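Local coordinates for translation initiation factor eIF2 assembly protein (Schizosaccharomyces pombe, PDB 4ZGP) that acts as an ATP-dependent folding chaperone that binds the gamma subunit of translation initiation factor eIF2 and lets it assemble with the alpha and beta subunits, at residues C223-I228 with M284-R289; Y61-S66 with D154-F159; E215-N220 with I288-K293. All blocks are in the same frame, centred on the assembly; numbering follows the deposited sequence.

Interaction 1: residues C223-I228 with M284-R289; sequences CYEKLI and MKPEIR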
# COMPACT_ATOMS: atom_id res chain seq x y z
N CYS A 223 5.87 19.34 13.37
CA CYS A 223 4.45 19.02 13.43
C CYS A 223 4.19 17.67 12.74
O CYS A 223 3.52 16.80 13.31
CB CYS A 223 3.62 20.13 12.79
SG CYS A 223 1.84 19.90 12.89
N TYR A 224 4.73 17.49 11.54
CA TYR A 224 4.56 16.21 10.83
C TYR A 224 5.14 15.05 11.62
O TYR A 224 4.51 14.00 11.72
CB TYR A 224 5.21 16.25 9.43
CG TYR A 224 4.42 17.07 8.44
CD1 TYR A 224 3.16 16.67 8.04
CD2 TYR A 224 4.94 18.24 7.88
CE1 TYR A 224 2.42 17.41 7.13
CE2 TYR A 224 4.21 18.98 6.97
CZ TYR A 224 2.94 18.56 6.60
OH TYR A 224 2.18 19.27 5.70
N GLU A 225 6.32 15.26 12.20
CA GLU A 225 6.98 14.22 12.96
C GLU A 225 6.12 13.78 14.15
O GLU A 225 5.97 12.59 14.41
CB GLU A 225 8.36 14.68 13.45
CG GLU A 225 9.06 13.62 14.30
CD GLU A 225 10.40 14.10 14.85
OE1 GLU A 225 10.99 13.37 15.66
OE2 GLU A 225 10.84 15.20 14.47
N LYS A 226 5.56 14.76 14.86
CA LYS A 226 4.73 14.46 16.03
C LYS A 226 3.49 13.67 15.63
O LYS A 226 3.12 12.72 16.30
CB LYS A 226 4.33 15.75 16.77
CG LYS A 226 3.31 15.55 17.87
CD LYS A 226 3.80 14.60 18.96
CE LYS A 226 2.99 14.75 20.25
NZ LYS A 226 1.52 14.80 20.00
N LEU A 227 2.85 14.07 14.54
CA LEU A 227 1.67 13.34 14.07
C LEU A 227 2.00 11.90 13.62
O LEU A 227 1.21 10.98 13.85
CB LEU A 227 1.00 14.09 12.92
CG LEU A 227 0.36 15.42 13.30
CD1 LEU A 227 -0.19 16.12 12.06
CD2 LEU A 227 -0.73 15.22 14.35
N ILE A 228 3.16 11.71 13.01
CA ILE A 228 3.60 10.37 12.59
C ILE A 228 3.93 9.51 13.81
O ILE A 228 3.56 8.33 13.86
CB ILE A 228 4.82 10.45 11.64
CG1 ILE A 228 4.37 11.07 10.30
CG2 ILE A 228 5.43 9.07 11.39
CD1 ILE A 228 5.50 11.39 9.31
N MET A 284 16.94 8.59 19.56
CA MET A 284 15.78 9.29 20.10
C MET A 284 15.12 10.19 19.06
O MET A 284 14.03 10.71 19.28
CB MET A 284 16.18 10.11 21.33
CG MET A 284 16.99 9.33 22.36
SD MET A 284 16.17 7.84 22.98
CE MET A 284 17.44 7.19 24.06
N LYS A 285 15.80 10.37 17.93
CA LYS A 285 15.27 11.20 16.85
C LYS A 285 15.27 10.38 15.56
O LYS A 285 16.24 9.70 15.27
CB LYS A 285 16.10 12.46 16.67
N PRO A 286 14.16 10.41 14.81
CA PRO A 286 14.25 9.72 13.52
C PRO A 286 14.99 10.56 12.50
O PRO A 286 14.98 11.79 12.63
CB PRO A 286 12.78 9.56 13.11
CG PRO A 286 12.13 10.78 13.69
CD PRO A 286 12.82 10.97 15.04
N GLU A 287 15.60 9.92 11.51
CA GLU A 287 16.11 10.65 10.36
C GLU A 287 14.96 11.11 9.50
O GLU A 287 14.05 10.34 9.24
CB GLU A 287 17.05 9.80 9.51
CG GLU A 287 18.47 9.73 10.05
CD GLU A 287 19.46 9.23 9.01
OE1 GLU A 287 19.31 9.56 7.81
OE2 GLU A 287 20.39 8.50 9.39
N ILE A 288 15.00 12.35 9.03
CA ILE A 288 13.91 12.86 8.20
C ILE A 288 14.47 13.36 6.88
O ILE A 288 15.39 14.18 6.87
CB ILE A 288 13.16 13.96 8.91
CG1 ILE A 288 12.63 13.45 10.26
CG2 ILE A 288 12.05 14.51 8.01
CD1 ILE A 288 12.09 14.56 11.15
N ARG A 289 13.95 12.86 5.77
CA ARG A 289 14.39 13.38 4.48
C ARG A 289 13.26 13.92 3.64
O ARG A 289 12.21 13.30 3.51
CB ARG A 289 15.15 12.33 3.70
CG ARG A 289 16.47 12.01 4.35
CD ARG A 289 17.24 10.97 3.59
NE ARG A 289 18.39 10.58 4.40
CZ ARG A 289 19.23 9.61 4.08
NH1 ARG A 289 19.08 8.93 2.96
NH2 ARG A 289 20.24 9.33 4.90
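Glu225 reaches from helix 221-233 of this ATP-grasp protein to Pro286, in the loop just before strand 287-289, and to Ile288 within that strand, an outermost one of the mixed sheet. The contact is at the surface and contains no hydrogen bond: a carboxylate rests against aliphatic carbons. The side chain is fully extended, with CG anti to the backbone N (chi1 178°) and the rest of the chain straight, and this carries the carboxylate from the helix to the strand. There its two oxygens divide the partners. OE1 meets the proline ring at CD, the carbon bonded to the nitrogen, and at CG next to it. Glu225 OE1 lies 3.1 Å from Pro286 CD, a short approach probably eased because the amide nitrogen makes this CH2 slightly positive, and Pro286 CG is 3.4 Å from Glu225 OE1. Proline and glutamate come at each other from opposite directions, whereas Ile288 crosses the glutamate at about a right angle. With an alanine here, Pro286 CD and the end methyl of Ile288 would probably both lose the carboxylate that packs on them, opening a gap. One turn on, Ile228 lies against Leu203 and Phe206 of strand 202-208, and Ile288 also touches Phe206, so helix and edge strand share that neighbour. The end methyl of the isoleucine completes the contact, with Ile288 CD1 3.6 Å from Glu225 OE2.

Interaction 2: residues Y61-S66 with D154-F159; sequences YLHEDS and DLNHAF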
# COMPACT_ATOMS: atom_id res chain seq x y z
N TYR A 61 -9.34 -13.25 -15.43
CA TYR A 61 -9.15 -12.08 -16.29
C TYR A 61 -7.85 -11.33 -16.00
O TYR A 61 -7.20 -10.83 -16.92
CB TYR A 61 -10.36 -11.15 -16.12
CG TYR A 61 -10.26 -9.79 -16.77
CD1 TYR A 61 -10.70 -9.58 -18.07
CD2 TYR A 61 -9.77 -8.70 -16.07
CE1 TYR A 61 -10.63 -8.34 -18.66
CE2 TYR A 61 -9.70 -7.46 -16.64
CZ TYR A 61 -10.14 -7.27 -17.93
OH TYR A 61 -10.07 -6.02 -18.50
N LEU A 62 -7.45 -11.26 -14.72
CA LEU A 62 -6.27 -10.47 -14.35
C LEU A 62 -4.95 -11.06 -14.83
O LEU A 62 -3.94 -10.35 -14.91
CB LEU A 62 -6.21 -10.28 -12.84
CG LEU A 62 -7.27 -9.36 -12.24
CD1 LEU A 62 -7.07 -9.26 -10.73
CD2 LEU A 62 -7.22 -7.98 -12.89
N HIS A 63 -4.93 -12.35 -15.15
CA HIS A 63 -3.72 -13.01 -15.64
C HIS A 63 -3.45 -12.84 -17.16
O HIS A 63 -2.47 -13.36 -17.67
CB HIS A 63 -3.76 -14.50 -15.31
CG HIS A 63 -3.33 -14.82 -13.90
ND1 HIS A 63 -4.23 -15.16 -12.91
CD2 HIS A 63 -2.11 -14.85 -13.33
CE1 HIS A 63 -3.57 -15.39 -11.79
NE2 HIS A 63 -2.28 -15.21 -12.01
N GLU A 64 -4.31 -12.11 -17.86
CA GLU A 64 -4.16 -11.93 -19.31
C GLU A 64 -3.03 -10.97 -19.68
O GLU A 64 -3.02 -9.83 -19.21
CB GLU A 64 -5.46 -11.41 -19.92
CG GLU A 64 -6.63 -12.35 -19.81
CD GLU A 64 -7.86 -11.81 -20.52
OE1 GLU A 64 -8.96 -12.36 -20.30
OE2 GLU A 64 -7.71 -10.84 -21.30
N ASP A 65 -2.13 -11.41 -20.55
CA ASP A 65 -0.98 -10.59 -20.94
C ASP A 65 -1.14 -9.89 -22.29
O ASP A 65 -0.16 -9.67 -22.99
CB ASP A 65 0.30 -11.44 -20.96
CG ASP A 65 0.25 -12.57 -21.99
OD1 ASP A 65 -0.65 -12.59 -22.85
OD2 ASP A 65 1.14 -13.46 -21.94
N SER A 66 -2.37 -9.54 -22.66
CA SER A 66 -2.61 -8.87 -23.93
C SER A 66 -2.17 -7.41 -23.89
O SER A 66 -2.22 -6.76 -22.84
CB SER A 66 -4.09 -8.95 -24.31
OG SER A 66 -4.31 -8.34 -25.58
N ASP A 154 2.00 -9.36 -7.17
CA ASP A 154 1.15 -9.92 -6.11
C ASP A 154 0.61 -11.29 -6.51
O ASP A 154 0.57 -12.22 -5.69
CB ASP A 154 -0.05 -9.01 -5.81
CG ASP A 154 0.31 -7.78 -4.96
OD1 ASP A 154 1.50 -7.45 -4.79
OD2 ASP A 154 -0.65 -7.13 -4.49
N LEU A 155 0.16 -11.38 -7.76
CA LEU A 155 -0.51 -12.57 -8.26
C LEU A 155 0.42 -13.76 -8.48
O LEU A 155 0.00 -14.92 -8.34
CB LEU A 155 -1.23 -12.24 -9.58
CG LEU A 155 -2.57 -11.52 -9.40
CD1 LEU A 155 -3.25 -11.29 -10.73
CD2 LEU A 155 -3.49 -12.31 -8.46
N ASN A 156 1.68 -13.50 -8.81
CA ASN A 156 2.58 -14.57 -9.23
C ASN A 156 3.84 -14.78 -8.38
O ASN A 156 4.46 -15.84 -8.44
CB ASN A 156 3.01 -14.33 -10.68
CG ASN A 156 1.84 -14.20 -11.63
OD1 ASN A 156 0.92 -15.03 -11.62
ND2 ASN A 156 1.85 -13.16 -12.46
N HIS A 157 4.23 -13.78 -7.60
CA HIS A 157 5.53 -13.83 -6.94
C HIS A 157 5.54 -13.34 -5.50
O HIS A 157 6.61 -13.03 -4.97
CB HIS A 157 6.56 -13.01 -7.72
CG HIS A 157 6.77 -13.48 -9.12
ND1 HIS A 157 7.29 -14.73 -9.41
CD2 HIS A 157 6.54 -12.89 -10.31
CE1 HIS A 157 7.37 -14.87 -10.73
NE2 HIS A 157 6.92 -13.77 -11.29
N ALA A 158 4.37 -13.27 -4.86
CA ALA A 158 4.25 -12.59 -3.57
C ALA A 158 5.14 -13.17 -2.49
O ALA A 158 5.59 -12.45 -1.60
CB ALA A 158 2.80 -12.62 -3.11
N PHE A 159 5.39 -14.48 -2.53
CA PHE A 159 6.14 -15.13 -1.46
C PHE A 159 7.53 -15.61 -1.86
O PHE A 159 8.16 -16.35 -1.12
CB PHE A 159 5.34 -16.32 -0.92
CG PHE A 159 4.02 -15.93 -0.32
CD1 PHE A 159 3.95 -15.50 1.00
CD2 PHE A 159 2.87 -15.95 -1.08
CE1 PHE A 159 2.75 -15.13 1.55
CE2 PHE A 159 1.67 -15.56 -0.54
CZ PHE A 159 1.60 -15.15 0.79
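His63 and Leu62 meet Leu155 and Asn156 in a partly buried contact between the chain leaving helix 56-62 and helix 149-157, greasy on one side and polar at its rim. Leu155 lies inside: its CD1 is 3.8 Å from Leu62 CB, and the same methyl sits over one face of the His63 ring, 4.2 Å above the plane and offset toward the rim. His63 CG stands beside its backbone N (chi1 -82°), which swings the ring across toward the other helix, and there NE2 lies 4.0 Å from Leu155 CB. At the ring edge, in its plane, Asn156 OD1 accepts a weak hydrogen bond from His63 NE2, 3.2 Å long and bent to 129° at the hydrogen, with the ring and amide planes 42° apart. In this ATP-grasp protein the contact borders the second shell of the nucleotide site: Asp154, next to Leu155, accepts a hydrogen bond from the backbone N of the ATP-binding Trp118 through OD2 and is hydrogen-bonded to Ser119 OG through OD1. Leu62 also packs on Leu145 of helix 138-146, and Leu155 on Leu116. The other ring nitrogen, His63 ND1, hydrogen-bonds Leu59 O one turn back, which helps fix the ring's rotation.

Interaction 3: residues E215-N220 with I288-K293; sequences EFLKEN and IRLIPK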
# COMPACT_ATOMS: atom_id res chain seq x y z
N GLU A 215 8.13 23.44 -0.21
CA GLU A 215 8.77 24.24 0.84
C GLU A 215 8.01 24.22 2.17
O GLU A 215 8.62 24.32 3.22
CB GLU A 215 8.95 25.69 0.38
CG GLU A 215 7.66 26.48 0.23
CD GLU A 215 6.77 25.93 -0.87
OE1 GLU A 215 7.31 25.31 -1.82
OE2 GLU A 215 5.54 26.12 -0.79
N PHE A 216 6.69 24.05 2.10
CA PHE A 216 5.83 24.00 3.30
C PHE A 216 6.29 22.94 4.32
O PHE A 216 6.07 23.09 5.52
CB PHE A 216 4.38 23.74 2.89
CG PHE A 216 3.40 23.73 4.04
CD1 PHE A 216 2.95 24.93 4.60
CD2 PHE A 216 2.91 22.54 4.56
CE1 PHE A 216 2.04 24.95 5.67
CE2 PHE A 216 2.00 22.53 5.63
CZ PHE A 216 1.56 23.74 6.19
N LEU A 217 6.91 21.88 3.83
CA LEU A 217 7.31 20.78 4.70
C LEU A 217 8.42 21.18 5.67
O LEU A 217 8.41 20.79 6.83
CB LEU A 217 7.76 19.58 3.85
CG LEU A 217 6.75 19.08 2.82
CD1 LEU A 217 7.30 17.89 2.07
CD2 LEU A 217 5.39 18.73 3.50
N LYS A 218 9.37 21.98 5.18
CA LYS A 218 10.55 22.31 5.97
C LYS A 218 10.17 23.06 7.24
O LYS A 218 10.65 22.76 8.33
CB LYS A 218 11.53 23.15 5.12
CG LYS A 218 12.92 23.31 5.73
CD LYS A 218 13.85 22.15 5.35
CE LYS A 218 15.28 22.37 5.85
NZ LYS A 218 15.93 23.60 5.32
N GLU A 219 9.27 24.02 7.08
CA GLU A 219 8.79 24.88 8.15
C GLU A 219 7.91 24.13 9.16
O GLU A 219 7.73 24.57 10.30
CB GLU A 219 8.02 26.06 7.53
CG GLU A 219 8.46 26.40 6.08
CD GLU A 219 7.53 27.40 5.38
OE1 GLU A 219 6.30 27.38 5.63
OE2 GLU A 219 8.04 28.21 4.56
N ASN A 220 7.37 22.99 8.74
CA ASN A 220 6.38 22.29 9.54
C ASN A 220 6.77 20.86 9.91
O ASN A 220 5.93 20.06 10.33
CB ASN A 220 5.05 22.29 8.79
CG ASN A 220 4.48 23.69 8.66
OD1 ASN A 220 3.86 24.20 9.59
ND2 ASN A 220 4.73 24.33 7.52
N ILE A 288 15.00 12.35 9.03
CA ILE A 288 13.91 12.86 8.20
C ILE A 288 14.47 13.36 6.88
O ILE A 288 15.39 14.18 6.87
CB ILE A 288 13.16 13.96 8.91
CG1 ILE A 288 12.63 13.45 10.26
CG2 ILE A 288 12.05 14.51 8.01
CD1 ILE A 288 12.09 14.56 11.15
N ARG A 289 13.95 12.86 5.77
CA ARG A 289 14.39 13.38 4.48
C ARG A 289 13.26 13.92 3.64
O ARG A 289 12.21 13.30 3.51
CB ARG A 289 15.15 12.33 3.70
CG ARG A 289 16.47 12.01 4.35
CD ARG A 289 17.24 10.97 3.59
NE ARG A 289 18.39 10.58 4.40
CZ ARG A 289 19.23 9.61 4.08
NH1 ARG A 289 19.08 8.93 2.96
NH2 ARG A 289 20.24 9.33 4.90
N LEU A 290 13.49 15.08 3.05
CA LEU A 290 12.52 15.70 2.17
C LEU A 290 13.19 15.91 0.82
O LEU A 290 14.42 15.93 0.75
CB LEU A 290 12.05 17.05 2.73
CG LEU A 290 11.61 17.03 4.18
CD1 LEU A 290 11.38 18.44 4.70
CD2 LEU A 290 10.35 16.16 4.30
N ILE A 291 12.39 16.06 -0.23
CA ILE A 291 12.94 16.36 -1.55
C ILE A 291 13.62 17.74 -1.52
O ILE A 291 13.01 18.71 -1.08
CB ILE A 291 11.84 16.32 -2.63
CG1 ILE A 291 11.25 14.90 -2.74
CG2 ILE A 291 12.36 16.81 -3.98
CD1 ILE A 291 12.19 13.89 -3.39
N PRO A 292 14.89 17.82 -1.93
CA PRO A 292 15.61 19.10 -2.01
C PRO A 292 15.05 20.00 -3.11
O PRO A 292 14.52 19.50 -4.10
CB PRO A 292 17.06 18.68 -2.35
CG PRO A 292 17.11 17.19 -2.12
CD PRO A 292 15.73 16.68 -2.34
N LYS A 293 15.16 21.31 -2.95
CA LYS A 293 14.76 22.23 -4.02
C LYS A 293 15.76 22.12 -5.16
O LYS A 293 16.95 22.02 -4.91
CB LYS A 293 14.69 23.68 -3.52
CG LYS A 293 13.93 24.60 -4.47
CD LYS A 293 14.44 26.04 -4.41
CE LYS A 293 14.66 26.52 -2.98
NZ LYS A 293 15.08 27.95 -2.95
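Leu217 meets Leu290 across the contact, while in the same short helix, well clear of 288-293, one flat group lies over another: the Asn220 amide covers a face of the Phe216 ring, with Asn220 ND2 3.3 Å above the ring plane and over its centre. The same nitrogen gives a short, straight hydrogen bond to Phe216 O, 2.7 Å from Asn220 ND2 and 178° at the hydrogen. The oxygen lies in the plane of the Asn220 amide, and the donor lies in the carbonyl plane of Phe216. This fixes the amide's rotation and ties the end of the short helix 216-219 back to its start. Backbone bonds from Lys218 N to Glu215 O and from Asn220 N to Leu217 O hold the turn. Against it comes Leu290, just past the end of strand 287-289. Its branches divide: Leu290 CD1 packs 3.9 Å from Leu217 CB and also approaches the backbone nitrogen of Lys218, while CD2 lies 4.2 Å from Leu217 CD1. Leu290 CG sits beside its own backbone N and anti to the carbonyl carbon (chi1 -49°), which brings CG and its methyls toward the helix. Gln208, at the end of strand 202-208, is touched by both leucines, and its OE1 takes the Ile291 backbone N-H. Arg289 pairs its backbone with Phe206 and Gln208 of that parallel strand, and helix 221-233 follows directly after Asn220, its Tyr224 packing on Phe216 and Leu217.

In the fold
Interactions 1 and 3 are neighbours, with centres about 12 Å apart; both end on strand 287-289, sharing Ile288 and Arg289, and their helices 216-219 and 221-233 follow each other in the chain. They touch directly where Tyr224 OH lies 3.3 Å from Phe216 CE2. Interaction 2 stands on the other side of the chain's centre, about 37 Å between centres from either. None of the three is part of the nucleotide site, but they lie on both sides of it: the side chain of Leu155 in interaction 2 is about 14 Å from the bound ADP and the side chain of Leu217 in interaction 3 about 13 Å, while Ile288's side chain is about 11 Å from that of the ATP-binding Arg195.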